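Local coordinates for ornithine carbamoyltransferase, mitochondrial (Coccidioides immitis, PDB 3SDS), which catalyses the transfer of the carbamoyl group from carbamoyl phosphate to L-ornithine, giving L-citrulline and phosphate in arginine biosynthesis, at residues Trp302-Cys307 / Ser325-Glu330. Numbering follows the deposited sequence.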
loop_
_atom_site.group_PDB
_atom_site.type_symbol
_atom_site.label_atom_id
_atom_site.label_comp_id
_atom_site.label_asym_id
_atom_site.label_seq_id
_atom_site.Cartn_x
_atom_site.Cartn_y
_atom_site.Cartn_z
ATOM N N TRP A 302 -15.038 0.044 -39.585
ATOM C CA TRP A 302 -13.745 0.122 -38.892
ATOM C C TRP A 302 -13.911 0.493 -37.419
ATOM O O TRP A 302 -14.813 1.255 -37.058
ATOM C CB TRP A 302 -12.788 1.096 -39.598
ATOM C CG TRP A 302 -13.245 2.530 -39.572
ATOM C CD1 TRP A 302 -14.120 3.124 -40.431
ATOM C CD2 TRP A 302 -12.853 3.540 -38.636
ATOM N NE1 TRP A 302 -14.300 4.438 -40.090
ATOM C CE2 TRP A 302 -13.540 4.723 -38.989
ATOM C CE3 TRP A 302 -11.996 3.558 -37.523
ATOM C CZ2 TRP A 302 -13.394 5.921 -38.278
ATOM C CZ3 TRP A 302 -11.846 4.747 -36.815
ATOM C CH2 TRP A 302 -12.547 5.918 -37.201
ATOM N N LYS A 303 -13.035 -0.050 -36.577
ATOM C CA LYS A 303 -13.120 0.124 -35.127
ATOM C C LYS A 303 -11.931 0.940 -34.628
ATOM O O LYS A 303 -10.886 0.974 -35.271
ATOM C CB LYS A 303 -13.139 -1.252 -34.445
ATOM C CG LYS A 303 -14.263 -2.209 -34.876
ATOM C CD LYS A 303 -15.596 -1.763 -34.291
ATOM C CE LYS A 303 -16.594 -2.906 -34.169
ATOM N NZ LYS A 303 -17.635 -2.911 -35.246
ATOM N N PHE A 304 -12.075 1.578 -33.475
ATOM C CA PHE A 304 -11.024 2.442 -32.951
ATOM C C PHE A 304 -10.423 1.954 -31.624
ATOM O O PHE A 304 -11.153 1.477 -30.734
ATOM C CB PHE A 304 -11.543 3.875 -32.801
ATOM C CG PHE A 304 -10.547 4.815 -32.189
ATOM C CD1 PHE A 304 -9.453 5.271 -32.927
ATOM C CD2 PHE A 304 -10.689 5.231 -30.867
ATOM C CE1 PHE A 304 -8.523 6.134 -32.358
ATOM C CE2 PHE A 304 -9.763 6.094 -30.288
ATOM C CZ PHE A 304 -8.674 6.538 -31.033
ATOM N N MET A 305 -9.096 2.100 -31.504
ATOM C CA MET A 305 -8.309 1.673 -30.333
ATOM C C MET A 305 -7.206 2.685 -29.945
ATOM O O MET A 305 -6.504 3.223 -30.809
ATOM C CB MET A 305 -7.697 0.296 -30.582
ATOM C CG MET A 305 -8.711 -0.844 -30.622
ATOM S SD MET A 305 -7.993 -2.468 -30.956
ATOM C CE MET A 305 -7.023 -2.687 -29.463
ATOM N N HIS A 306 -7.062 2.915 -28.638
ATOM C CA HIS A 306 -6.107 3.849 -28.026
ATOM C C HIS A 306 -5.882 3.301 -26.603
ATOM O O HIS A 306 -6.830 2.951 -25.914
ATOM C CB HIS A 306 -6.753 5.240 -27.985
ATOM C CG HIS A 306 -5.848 6.359 -27.546
ATOM N ND1 HIS A 306 -4.963 6.253 -26.493
ATOM C CD2 HIS A 306 -5.752 7.640 -27.980
ATOM C CE1 HIS A 306 -4.331 7.403 -26.327
ATOM N NE2 HIS A 306 -4.797 8.264 -27.214
ATOM N N CYS A 307 -4.642 3.196 -26.146
ATOM C CA CYS A 307 -4.402 2.535 -24.855
ATOM C C CYS A 307 -4.514 3.406 -23.589
ATOM O O CYS A 307 -4.251 2.919 -22.486
ATOM C CB CYS A 307 -3.055 1.820 -24.861
ATOM S SG CYS A 307 -1.680 2.962 -24.880
ATOM N N SER A 325 -15.768 2.573 -30.929
ATOM C CA SER A 325 -14.633 2.704 -30.034
ATOM C C SER A 325 -14.563 1.604 -28.992
ATOM O O SER A 325 -15.441 1.488 -28.153
ATOM C CB SER A 325 -14.661 4.074 -29.375
ATOM O OG SER A 325 -13.555 4.268 -28.513
ATOM N N LEU A 326 -13.500 0.806 -29.052
ATOM C CA LEU A 326 -13.299 -0.330 -28.145
ATOM C C LEU A 326 -12.413 0.040 -26.933
ATOM O O LEU A 326 -11.944 -0.836 -26.178
ATOM C CB LEU A 326 -12.676 -1.503 -28.901
ATOM C CG LEU A 326 -13.294 -1.976 -30.210
ATOM C CD1 LEU A 326 -12.356 -3.009 -30.853
ATOM C CD2 LEU A 326 -14.676 -2.552 -29.973
ATOM N N VAL A 327 -12.214 1.349 -26.772
ATOM C CA VAL A 327 -11.376 1.968 -25.749
ATOM C C VAL A 327 -11.546 1.439 -24.290
ATOM O O VAL A 327 -10.559 1.040 -23.650
ATOM C CB VAL A 327 -11.510 3.518 -25.871
ATOM C CG1 VAL A 327 -11.537 4.207 -24.515
ATOM C CG2 VAL A 327 -10.414 4.064 -26.755
ATOM N N PHE A 328 -12.771 1.412 -23.775
ATOM C CA PHE A 328 -13.013 0.970 -22.394
ATOM C C PHE A 328 -12.888 -0.563 -22.195
ATOM O O PHE A 328 -12.236 -1.031 -21.240
ATOM C CB PHE A 328 -14.351 1.523 -21.871
ATOM C CG PHE A 328 -14.430 3.031 -21.900
ATOM C CD1 PHE A 328 -13.668 3.805 -21.012
ATOM C CD2 PHE A 328 -15.234 3.683 -22.836
ATOM C CE1 PHE A 328 -13.721 5.205 -21.043
ATOM C CE2 PHE A 328 -15.284 5.081 -22.889
ATOM C CZ PHE A 328 -14.530 5.845 -21.982
ATOM N N PRO A 329 -13.497 -1.359 -23.092
ATOM C CA PRO A 329 -13.180 -2.788 -22.983
ATOM C C PRO A 329 -11.667 -3.072 -23.031
ATOM O O PRO A 329 -11.184 -3.905 -22.258
ATOM C CB PRO A 329 -13.901 -3.390 -24.195
ATOM C CG PRO A 329 -15.105 -2.485 -24.356
ATOM C CD PRO A 329 -14.563 -1.110 -24.082
ATOM N N GLU A 330 -10.942 -2.366 -23.908
ATOM C CA GLU A 330 -9.489 -2.503 -24.052
ATOM C C GLU A 330 -8.754 -2.176 -22.749
ATOM O O GLU A 330 -7.773 -2.842 -22.398
ATOM C CB GLU A 330 -8.994 -1.578 -25.160
ATOM C CG GLU A 330 -7.518 -1.725 -25.486
ATOM C CD GLU A 330 -6.989 -0.661 -26.444
ATOM O OE1 GLU A 330 -7.771 0.217 -26.886
ATOM O OE2 GLU A 330 -5.770 -0.704 -26.754
#
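Phe304 and Ser325 form a single backbone bridge across the contact, and the hydrogen bond from Leu326 N to Phe304 O, 3.0 Å long with an N-H...O angle of 166°, ties the start of 325-330 to strand 303-306 just before the helix begins. Leu326 holds the N-cap position of that helix, whose first turn is closed by Glu330 N bonding to Leu326 O. CB of Leu326 is directed toward the strand, and CD1 lies against Lys303 CB (4.1 Å) and Met305 CG (4.2 Å). Beside Phe304, Ser325 OG meets the ring at its edge, in plane, 3.8 Å from CD2, and is itself hydrogen-bonded to Phe320 O. Val327 runs alongside Phe304 in the same direction, its CG2 reaching 4.1 Å from CE2 and also approaching His306 CB. Within the parallel sheet of the ornithine-binding domain, strand 303-306 is the outermost strand next to 261-264, so the incoming segment borders the side that faces no further strand of this chain. One turn into the helix, Glu330 stretches back to the strand: CG stands opposite the backbone N (chi1 -175°) and the chain continues extended, bringing OE1 to His306 N at 3.3 Å through its syn lone pair, although the N-H...O angle of 140° makes this bond bent. Met305 crosses the carboxylate obliquely, its chain bent at the last torsion to set CE 3.6 Å from Glu330 OE2. Asp162 of helix 156-169 lies close to OE2, and the two like charges may influence each other. Cys307 follows His306 and is, by similarity, the proton acceptor and part of the carbamoyl phosphate site, its side chain adjoining Gln158.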